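Local coordinates for peptidase M16 domain protein (PDB 4XEA) that binds a metal ion and, as a putative peptidase of family M16, probably hydrolyses peptide bonds in protein or peptide substrates, at residues 119-123 against 124-128; 359-362 against 363-366; 292-296 against 297-301; 337-341 against 342-346. All coordinates share one frame; numbering follows the deposited sequence.

Contact 1: 119-123 against 124-128; sequences IHLTD and ENVEK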
loop_
_atom_site.group_PDB
_atom_site.type_symbol
_atom_site.label_atom_id
_atom_site.label_comp_id
_atom_site.label_asym_id
_atom_site.label_seq_id
_atom_site.Cartn_x
_atom_site.Cartn_y
_atom_site.Cartn_z
ATOM N N ILE A 119 -14.103 28.979 2.272
ATOM C CA ILE A 119 -14.256 28.227 3.524
ATOM C C ILE A 119 -15.553 28.646 4.137
ATOM O O ILE A 119 -15.945 29.805 3.996
ATOM C CB ILE A 119 -13.133 28.476 4.532
ATOM C CG1 ILE A 119 -13.178 27.373 5.592
ATOM C CG2 ILE A 119 -13.250 29.872 5.144
ATOM C CD1 ILE A 119 -11.989 27.263 6.475
ATOM N N HIS A 120 -16.220 27.713 4.814
ATOM C CA HIS A 120 -17.535 27.975 5.381
ATOM C C HIS A 120 -17.546 27.601 6.863
ATOM O O HIS A 120 -17.903 26.493 7.244
ATOM C CB HIS A 120 -18.630 27.251 4.561
ATOM C CG HIS A 120 -18.678 27.677 3.118
ATOM N ND1 HIS A 120 -19.459 28.728 2.671
ATOM C CD2 HIS A 120 -18.018 27.212 2.028
ATOM C CE1 HIS A 120 -19.286 28.878 1.368
ATOM N NE2 HIS A 120 -18.404 27.981 0.956
ATOM N N LEU A 121 -17.149 28.556 7.687
ATOM C CA LEU A 121 -17.082 28.372 9.125
ATOM C C LEU A 121 -18.181 29.130 9.833
ATOM O O LEU A 121 -18.490 30.261 9.478
ATOM C CB LEU A 121 -15.748 28.908 9.647
ATOM C CG LEU A 121 -14.484 28.252 9.107
ATOM C CD1 LEU A 121 -13.293 28.879 9.786
ATOM C CD2 LEU A 121 -14.540 26.753 9.342
ATOM N N THR A 122 -18.749 28.505 10.861
ATOM C CA THR A 122 -19.742 29.138 11.730
ATOM C C THR A 122 -19.322 28.838 13.160
ATOM O O THR A 122 -18.573 27.865 13.398
ATOM C CB THR A 122 -21.168 28.563 11.522
ATOM O OG1 THR A 122 -21.229 27.232 12.049
ATOM C CG2 THR A 122 -21.572 28.563 10.031
ATOM N N ASP A 123 -19.775 29.647 14.112
ATOM C CA ASP A 123 -19.430 29.392 15.505
ATOM C C ASP A 123 -19.876 27.990 15.875
ATOM O O ASP A 123 -19.122 27.250 16.510
ATOM C CB ASP A 123 -20.033 30.423 16.454
ATOM C CG ASP A 123 -19.428 31.798 16.281
ATOM O OD1 ASP A 123 -18.196 31.926 16.428
ATOM O OD2 ASP A 123 -20.194 32.751 15.999
ATOM N N GLU A 124 -21.072 27.615 15.423
ATOM C CA GLU A 124 -21.627 26.291 15.661
ATOM C C GLU A 124 -20.691 25.188 15.157
ATOM O O GLU A 124 -20.249 24.360 15.948
ATOM C CB GLU A 124 -23.029 26.180 15.025
ATOM C CG GLU A 124 -23.718 24.822 15.188
ATOM C CD GLU A 124 -23.891 24.065 13.873
ATOM O OE1 GLU A 124 -25.006 24.138 13.315
ATOM O OE2 GLU A 124 -22.935 23.392 13.413
ATOM N N ASN A 125 -20.351 25.203 13.865
ATOM C CA ASN A 125 -19.605 24.091 13.261
ATOM C C ASN A 125 -18.138 24.049 13.647
ATOM O O ASN A 125 -17.482 23.013 13.502
ATOM C CB ASN A 125 -19.809 24.027 11.734
ATOM C CG ASN A 125 -18.977 25.036 10.953
ATOM O OD1 ASN A 125 -18.093 25.701 11.489
ATOM N ND2 ASN A 125 -19.269 25.147 9.657
ATOM N N VAL A 126 -17.621 25.182 14.120
ATOM C CA VAL A 126 -16.321 25.221 14.772
ATOM C C VAL A 126 -16.419 24.499 16.112
ATOM O O VAL A 126 -15.539 23.723 16.471
ATOM C CB VAL A 126 -15.801 26.678 14.971
ATOM C CG1 VAL A 126 -14.661 26.733 15.993
ATOM C CG2 VAL A 126 -15.355 27.259 13.642
ATOM N N GLU A 127 -17.492 24.733 16.851
ATOM C CA GLU A 127 -17.693 23.978 18.091
ATOM C C GLU A 127 -17.819 22.458 17.843
ATOM O O GLU A 127 -17.083 21.661 18.448
ATOM C CB GLU A 127 -18.888 24.499 18.888
ATOM C CG GLU A 127 -18.906 24.027 20.339
ATOM C CD GLU A 127 -17.575 24.250 21.030
ATOM O OE1 GLU A 127 -17.441 25.282 21.711
ATOM O OE2 GLU A 127 -16.657 23.416 20.877
ATOM N N LYS A 128 -18.677 22.065 16.907
ATOM C CA LYS A 128 -18.868 20.643 16.589
ATOM C C LYS A 128 -17.548 19.951 16.261
ATOM O O LYS A 128 -17.265 18.855 16.763
ATOM C CB LYS A 128 -19.839 20.467 15.417
ATOM C CG LYS A 128 -20.086 19.000 15.056
ATOM C CD LYS A 128 -21.155 18.844 14.022
ATOM C CE LYS A 128 -21.328 17.386 13.642
ATOM N NZ LYS A 128 -22.249 17.258 12.496
#
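Thr122 and Asn125 make a reciprocal local contact at the N-terminal start of helix 123-141, where the loop following helix 105-116 turns into the first helical turn. Thr122 is the N-cap: its OG1 accepts from Asn125 N at 2.9 Å, with a nearly straight N-H...O angle of 170°. In return Thr122 N donates to Asn125 OD1, also at 2.9 Å and straighter still (176°), although it approaches from above the carbonyl plane and not along a lone pair. The two side chains cross at about a right angle. With chi1 at 79°, Asn125 tucks CG between its own backbone N and carbonyl carbon, which folds the amide back over the cap. From there ND2 reaches His120 O at 3.1 Å, with the acceptor close to the amide plane, so bonds at both ends fix the rotation of this buried group. Were Asn125 an alanine, Thr122 N and His120 O would probably lose these partners, and the incoming loop would be freer to shift. Behind the cap the regular helical bonds begin, Val126 N to Thr122 O at 2.9 Å and Glu127 N to Asp123 O at 3.0 Å. Leu121 CB lies 4.3 Å from Val126 CG2, and both side chains also pack on Leu181 of helix 178-188. The carboxylate of Asp123 turns outward to a salt bridge with Lys178. The paired bonds define a capping box, here starting the helix that carries Glu136, a ligand of the bound nickel.

Contact 2: 359-362 against 363-366; sequences RVLM and SLDQ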
loop_
_atom_site.group_PDB
_atom_site.type_symbol
_atom_site.label_atom_id
_atom_site.label_comp_id
_atom_site.label_asym_id
_atom_site.label_seq_id
_atom_site.Cartn_x
_atom_site.Cartn_y
_atom_site.Cartn_z
ATOM N N ARG A 359 14.338 2.372 -7.975
ATOM C CA ARG A 359 13.122 2.648 -7.229
ATOM C C ARG A 359 12.502 3.974 -7.699
ATOM O O ARG A 359 11.292 4.058 -7.925
ATOM C CB ARG A 359 13.447 2.653 -5.728
ATOM C CG ARG A 359 12.257 2.783 -4.773
ATOM C CD ARG A 359 12.712 2.962 -3.296
ATOM N NE ARG A 359 13.207 1.747 -2.600
ATOM C CZ ARG A 359 12.772 0.498 -2.785
ATOM N NH1 ARG A 359 13.312 -0.503 -2.101
ATOM N NH2 ARG A 359 11.808 0.233 -3.648
ATOM N N VAL A 360 13.334 4.993 -7.866
ATOM C CA VAL A 360 12.894 6.297 -8.375
ATOM C C VAL A 360 12.410 6.217 -9.831
ATOM O O VAL A 360 11.329 6.681 -10.127
ATOM C CB VAL A 360 13.992 7.369 -8.224
ATOM C CG1 VAL A 360 13.556 8.685 -8.825
ATOM C CG2 VAL A 360 14.315 7.563 -6.710
ATOM N N LEU A 361 13.193 5.624 -10.723
ATOM C CA LEU A 361 12.752 5.403 -12.111
ATOM C C LEU A 361 11.360 4.704 -12.184
ATOM O O LEU A 361 10.465 5.182 -12.899
ATOM C CB LEU A 361 13.799 4.613 -12.884
ATOM C CG LEU A 361 15.106 5.340 -13.264
ATOM C CD1 LEU A 361 15.890 4.479 -14.240
ATOM C CD2 LEU A 361 14.868 6.741 -13.863
HETATM N N MSE A 362 11.171 3.635 -11.423
HETATM C CA MSE A 362 9.881 2.927 -11.393
HETATM C C MSE A 362 8.757 3.774 -10.807
HETATM O O MSE A 362 7.629 3.727 -11.283
HETATM C CB MSE A 362 9.986 1.598 -10.640
HETATM C CG MSE A 362 10.985 0.654 -11.263
HETATM SE SE MSE A 362 10.991 -1.175 -10.577
HETATM C CE MSE A 362 12.091 -1.046 -8.973
ATOM N N SER A 363 9.086 4.575 -9.806
ATOM C CA SER A 363 8.123 5.475 -9.155
ATOM C C SER A 363 7.649 6.607 -10.065
ATOM O O SER A 363 6.549 7.084 -9.892
ATOM C CB SER A 363 8.702 6.045 -7.854
ATOM O OG SER A 363 8.709 5.050 -6.858
ATOM N N LEU A 364 8.478 7.032 -11.019
ATOM C CA LEU A 364 8.101 8.040 -12.005
ATOM C C LEU A 364 7.062 7.518 -13.009
ATOM O O LEU A 364 6.462 8.303 -13.715
ATOM C CB LEU A 364 9.325 8.525 -12.791
ATOM C CG LEU A 364 10.448 9.210 -12.030
ATOM C CD1 LEU A 364 11.626 9.437 -12.973
ATOM C CD2 LEU A 364 9.951 10.506 -11.450
ATOM N N ASP A 365 6.854 6.205 -13.067
ATOM C CA ASP A 365 5.675 5.627 -13.739
ATOM C C ASP A 365 4.320 5.966 -13.093
ATOM O O ASP A 365 3.278 5.748 -13.731
ATOM C CB ASP A 365 5.755 4.100 -13.750
ATOM C CG ASP A 365 6.781 3.564 -14.716
ATOM O OD1 ASP A 365 7.354 4.351 -15.494
ATOM O OD2 ASP A 365 6.992 2.332 -14.715
ATOM N N GLN A 366 4.312 6.405 -11.827
ATOM C CA GLN A 366 3.059 6.493 -11.052
ATOM C C GLN A 366 2.548 7.923 -10.988
ATOM O O GLN A 366 3.267 8.803 -10.509
ATOM C CB GLN A 366 3.282 6.039 -9.598
ATOM C CG GLN A 366 3.646 4.553 -9.381
ATOM C CD GLN A 366 2.540 3.625 -9.823
ATOM O OE1 GLN A 366 1.366 3.866 -9.522
ATOM N NE2 GLN A 366 2.896 2.561 -10.554
#
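The backbone of 359-366 runs from helical i to i+4 bonds, Ser363 N to Arg359 O at 2.9 Å and Leu364 N to Val360 O at 3.0 Å, into a type I beta turn from Ser363 to Gln366, closed by Gln366 N to Ser363 O at 3.0 Å. Asp365 N also reaches back three residues to Met362 O at 3.2 Å, coming in from above that carbonyl plane. Among the side chains, Ser363 folds onto the helix. With OG anti to the carbonyl carbon, beside its own backbone N (chi1 -74°), the hydroxyl is brought over the preceding turn and donates to Arg359 O. Leu364 makes the apolar contacts: its CG sits 4.5 Å from Val360 CG1, while its CD1 comes within 4.3 Å of Leu361 CD2. This apolar group faces helix 387-396, where Val360 and Leu361 share Ile391 and Leu364 meets Phe387. Met362, refined as selenomethionine, and Asp365 meet the second subunit instead. Met362 packs on Thr102 of that subunit, and the two carboxylate oxygens of Asp365 accept from its His29 N and Gln30 N. Gln366 OE1 and Gln366 NE2 of the second subunit are hydrogen-bonded, which makes the turn part of the dimer interface. At Arg359 O the two donors, Ser363 N and Ser363 OG (3.0 Å), arrive from opposite faces of the carbonyl plane.

Contact 3: 292-296 against 297-301; sequences SLLDE and GLVDK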
loop_
_atom_site.group_PDB
_atom_site.type_symbol
_atom_site.label_atom_id
_atom_site.label_comp_id
_atom_site.label_asym_id
_atom_site.label_seq_id
_atom_site.Cartn_x
_atom_site.Cartn_y
_atom_site.Cartn_z
ATOM N N SER A 292 21.821 -10.039 9.013
ATOM C CA SER A 292 22.375 -10.594 10.247
ATOM C C SER A 292 21.402 -10.386 11.426
ATOM O O SER A 292 21.214 -11.288 12.248
ATOM C CB SER A 292 23.747 -9.967 10.546
ATOM O OG SER A 292 24.146 -10.208 11.890
ATOM N N LEU A 293 20.773 -9.216 11.497
ATOM C CA LEU A 293 19.791 -8.947 12.547
ATOM C C LEU A 293 18.574 -9.840 12.403
ATOM O O LEU A 293 18.032 -10.311 13.392
ATOM C CB LEU A 293 19.314 -7.499 12.507
ATOM C CG LEU A 293 20.302 -6.409 12.920
ATOM C CD1 LEU A 293 19.675 -5.055 12.690
ATOM C CD2 LEU A 293 20.756 -6.566 14.382
ATOM N N LEU A 294 18.131 -10.052 11.166
ATOM C CA LEU A 294 16.963 -10.890 10.895
ATOM C C LEU A 294 17.261 -12.363 11.246
ATOM O O LEU A 294 16.468 -13.034 11.926
ATOM C CB LEU A 294 16.580 -10.766 9.420
ATOM C CG LEU A 294 15.260 -11.358 8.930
ATOM C CD1 LEU A 294 14.068 -10.679 9.595
ATOM C CD2 LEU A 294 15.181 -11.218 7.407
ATOM N N ASP A 295 18.418 -12.844 10.786
ATOM C CA ASP A 295 18.875 -14.216 11.052
ATOM C C ASP A 295 18.957 -14.497 12.546
ATOM O O ASP A 295 18.719 -15.610 12.997
ATOM C CB ASP A 295 20.251 -14.450 10.409
ATOM C CG ASP A 295 20.169 -14.734 8.911
ATOM O OD1 ASP A 295 19.127 -14.447 8.285
ATOM O OD2 ASP A 295 21.159 -15.257 8.359
ATOM N N GLU A 296 19.287 -13.466 13.307
ATOM C CA GLU A 296 19.404 -13.552 14.756
ATOM C C GLU A 296 18.073 -13.266 15.481
ATOM O O GLU A 296 18.030 -13.259 16.710
ATOM C CB GLU A 296 20.478 -12.555 15.191
ATOM C CG GLU A 296 21.024 -12.724 16.578
ATOM C CD GLU A 296 22.350 -12.009 16.724
ATOM O OE1 GLU A 296 23.295 -12.429 16.025
ATOM O OE2 GLU A 296 22.451 -11.024 17.504
ATOM N N GLY A 297 16.995 -13.023 14.732
ATOM C CA GLY A 297 15.684 -12.742 15.323
ATOM C C GLY A 297 15.586 -11.446 16.117
ATOM O O GLY A 297 14.683 -11.289 16.932
ATOM N N LEU A 298 16.498 -10.500 15.866
ATOM C CA LEU A 298 16.499 -9.203 16.557
ATOM C C LEU A 298 15.530 -8.179 15.933
ATOM O O LEU A 298 15.160 -7.211 16.598
ATOM C CB LEU A 298 17.929 -8.621 16.624
ATOM C CG LEU A 298 18.967 -9.318 17.508
ATOM C CD1 LEU A 298 20.356 -8.684 17.369
ATOM C CD2 LEU A 298 18.524 -9.289 18.963
ATOM N N VAL A 299 15.146 -8.399 14.665
ATOM C CA VAL A 299 14.150 -7.601 13.949
ATOM C C VAL A 299 13.193 -8.496 13.142
ATOM O O VAL A 299 13.413 -9.699 13.028
ATOM C CB VAL A 299 14.817 -6.626 12.943
ATOM C CG1 VAL A 299 15.716 -5.610 13.671
ATOM C CG2 VAL A 299 15.608 -7.397 11.898
ATOM N N ASP A 300 12.136 -7.903 12.581
ATOM C CA ASP A 300 11.316 -8.574 11.559
ATOM C C ASP A 300 11.334 -7.734 10.277
ATOM O O ASP A 300 12.049 -6.736 10.210
ATOM C CB ASP A 300 9.882 -8.888 12.056
ATOM C CG ASP A 300 9.095 -7.646 12.484
ATOM O OD1 ASP A 300 9.235 -6.580 11.875
ATOM O OD2 ASP A 300 8.305 -7.750 13.443
ATOM N N LYS A 301 10.571 -8.135 9.260
ATOM C CA LYS A 301 10.564 -7.415 7.965
ATOM C C LYS A 301 9.943 -6.023 7.958
ATOM O O LYS A 301 10.038 -5.320 6.946
ATOM C CB LYS A 301 9.880 -8.259 6.873
ATOM C CG LYS A 301 10.797 -9.269 6.220
ATOM C CD LYS A 301 10.634 -10.688 6.791
ATOM C CE LYS A 301 11.343 -11.725 5.910
ATOM N NZ LYS A 301 11.277 -13.113 6.456
#
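Leu293 and Leu298 both hold CG beside the backbone N and anti to the carbonyl carbon (chi1 -70° and -69°); with these torsions, and the chain reversing at Gly297, Leu293 CD2 meets Leu298 CD1 at 3.7 Å, the side chains crossing at about a right angle. The backbone makes the meeting possible. Leu298 N donates to Leu293 O and Gly297 N to Leu294 O, each at 2.9 Å, while Gly297 adopts a positive phi of 66°: a Schellman motif ending helix 288-295. Val299 continues the apolar patch with CG2 3.8 Å from Leu293 CB. Leu294 CD1 lies against Val299 O at 3.6 Å. Glu296 runs alongside Leu298, pointing the same way, its OE2 in a salt bridge with Arg331. Shortening Leu298 to an alanine is likely to open a gap beside Leu293 CD2 and take away the apolar surface flanking the Glu296 chain. Helix 325-342 covers this side, with Leu298 on Val327 and Leu293 on Leu328. Beyond the turn, Asp300 bonds to Asn321 of strand 314-321, tying the outgoing loop to the sheet just before it enters strand 304-309.

Contact 4: 337-341 against 342-346; sequences ARVRE and RGIDE. With ACT (acetate ion), chain E.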
loop_
_atom_site.group_PDB
_atom_site.type_symbol
_atom_site.label_atom_id
_atom_site.label_comp_id
_atom_site.label_asym_id
_atom_site.label_seq_id
_atom_site.Cartn_x
_atom_site.Cartn_y
_atom_site.Cartn_z
ATOM N N ALA A 337 29.428 2.752 14.842
ATOM C CA ALA A 337 30.768 3.073 15.368
ATOM C C ALA A 337 31.859 2.550 14.438
ATOM O O ALA A 337 32.900 3.185 14.258
ATOM C CB ALA A 337 30.970 2.501 16.811
ATOM N N ARG A 338 31.622 1.388 13.835
ATOM C CA ARG A 338 32.588 0.825 12.881
ATOM C C ARG A 338 32.624 1.614 11.574
ATOM O O ARG A 338 33.703 1.888 11.051
ATOM C CB ARG A 338 32.323 -0.654 12.615
ATOM C CG ARG A 338 33.052 -1.551 13.607
ATOM C CD ARG A 338 32.597 -2.987 13.498
ATOM N NE ARG A 338 31.173 -3.106 13.815
ATOM C CZ ARG A 338 30.496 -4.253 13.812
ATOM N NH1 ARG A 338 29.194 -4.244 14.115
ATOM N NH2 ARG A 338 31.119 -5.402 13.507
ATOM N N VAL A 339 31.457 1.988 11.053
ATOM C CA VAL A 339 31.414 2.770 9.831
ATOM C C VAL A 339 32.024 4.159 10.080
ATOM O O VAL A 339 32.653 4.723 9.206
ATOM C CB VAL A 339 29.967 2.907 9.285
ATOM C CG1 VAL A 339 29.931 3.867 8.108
ATOM C CG2 VAL A 339 29.377 1.521 8.906
ATOM N N ARG A 340 31.797 4.700 11.278
ATOM C CA ARG A 340 32.338 5.985 11.691
ATOM C C ARG A 340 33.867 5.959 11.729
ATOM O O ARG A 340 34.500 6.907 11.284
ATOM C CB ARG A 340 31.762 6.368 13.065
ATOM C CG ARG A 340 32.118 7.752 13.548
ATOM C CD ARG A 340 31.330 8.143 14.809
ATOM N NE ARG A 340 29.875 8.069 14.640
ATOM C CZ ARG A 340 29.055 7.277 15.324
ATOM N NH1 ARG A 340 29.491 6.443 16.270
ATOM N NH2 ARG A 340 27.766 7.309 15.059
ATOM N N GLU A 341 34.437 4.872 12.252
ATOM C CA GLU A 341 35.883 4.642 12.295
ATOM C C GLU A 341 36.455 4.338 10.903
ATOM O O GLU A 341 37.505 4.878 10.526
ATOM C CB GLU A 341 36.194 3.467 13.262
ATOM C CG GLU A 341 37.671 2.973 13.320
ATOM C CD GLU A 341 37.821 1.472 13.669
ATOM O OE1 GLU A 341 36.783 0.783 13.882
ATOM O OE2 GLU A 341 38.989 0.979 13.712
ATOM N N ARG A 342 35.776 3.461 10.156
ATOM C CA ARG A 342 36.366 2.803 8.969
ATOM C C ARG A 342 35.939 3.428 7.638
ATOM O O ARG A 342 36.549 3.176 6.606
ATOM C CB ARG A 342 35.986 1.313 8.941
ATOM C CG ARG A 342 36.192 0.549 10.264
ATOM C CD ARG A 342 37.566 -0.046 10.382
ATOM N NE ARG A 342 37.766 -1.067 9.362
ATOM C CZ ARG A 342 38.921 -1.673 9.104
ATOM N NH1 ARG A 342 40.019 -1.381 9.797
ATOM N NH2 ARG A 342 38.977 -2.585 8.143
ATOM N N GLY A 343 34.879 4.220 7.658
ATOM C CA GLY A 343 34.315 4.768 6.435
ATOM C C GLY A 343 33.234 3.868 5.850
ATOM O O GLY A 343 33.193 2.662 6.109
ATOM N N ILE A 344 32.346 4.470 5.068
ATOM C CA ILE A 344 31.310 3.717 4.358
ATOM C C ILE A 344 31.933 2.736 3.372
ATOM O O ILE A 344 32.873 3.080 2.660
ATOM C CB ILE A 344 30.390 4.664 3.577
ATOM C CG1 ILE A 344 29.590 5.520 4.548
ATOM C CG2 ILE A 344 29.457 3.879 2.636
ATOM C CD1 ILE A 344 28.762 6.566 3.854
ATOM N N ASP A 345 31.415 1.512 3.336
ATOM C CA ASP A 345 31.899 0.519 2.381
ATOM C C ASP A 345 31.412 0.885 0.978
ATOM O O ASP A 345 30.210 1.012 0.756
ATOM C CB ASP A 345 31.415 -0.885 2.752
ATOM C CG ASP A 345 31.782 -1.931 1.707
ATOM O OD1 ASP A 345 32.906 -2.479 1.746
ATOM O OD2 ASP A 345 30.935 -2.226 0.842
ATOM N N GLU A 346 32.345 1.026 0.036
ATOM C CA GLU A 346 32.030 1.513 -1.300
ATOM C C GLU A 346 31.100 0.586 -2.067
ATOM O O GLU A 346 30.239 1.062 -2.799
ATOM C CB GLU A 346 33.297 1.709 -2.122
ATOM C CG GLU A 346 33.034 2.449 -3.426
ATOM C CD GLU A 346 34.305 2.877 -4.123
ATOM O OE1 GLU A 346 34.215 3.645 -5.097
ATOM O OE2 GLU A 346 35.394 2.447 -3.695
HETATM C C ACT E . 28.311 0.195 5.224
HETATM O O ACT E . 28.029 -0.661 6.109
HETATM O OXT ACT E . 29.504 0.556 5.141
HETATM C CH3 ACT E . 27.270 0.787 4.312
#
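Arg342 starts against the last turn of helix 325-342: its CB lies 3.2 Å from Arg338 O. That same oxygen accepts the helical bond from Arg342 N, and Arg342 CG comes closer to it still, at 2.9 Å. A bend at chi2 (-89°) then lays CD beside the neighbouring acid, 3.6 Å from Glu341 CD. The two side chains continue next to each other in the same direction, yet their charged ends do not meet: Arg342 NH1 is 4.7 Å from Glu341 OE2, with the guanidinium and carboxylate planes turned 62° apart. Gly343 follows with a positive phi, its N bonded to Val339 O at 2.8 Å, and lets the chain leave the helix. On the inner side Val339 CG1 meets Ile344 CG1 at 3.9 Å, the side chains slanting across each other. Helix 265-283 backs this pair through Leu282 and Leu278, and helix 399-409 through Phe406 and Ala402. An acetate, probably from the crystallisation liquor, accepts a nearly straight bond from Asp345 N at its OXT (2.8 Å), and both of its oxygens lie close to Val339 CG2. Asp345 itself caps helix 346-363 through Ala348 N. The chemistry implies a connection between two helices held by backbone bonds and apolar packing, to which the Glu341 and Arg342 charges probably add only a loose attraction at the surface.

Contact 1 stands apart from the rest: its centre is 41 Å from that of contact 2, 51 Å from contact 3 and 56 Å from contact 4, all on the opposite side of the chain's centre. Of the four, contact 1 is in the part of the chain that holds the metals: the Leu121 side chain is about 14 Å from the nickel held by His61, His65 and Glu136, which probably marks the catalytic metal site, and the His120 side chain about 5 Å from the sodium. Contacts 3 and 4 are neighbours, nearest atoms about 8 Å apart; helix 325-342 packs on contact 3 and ends in contact 4. Helix 346-363 then runs from contact 4 to contact 2, whose centres are 30 Å apart, and so leads to the dimer interface.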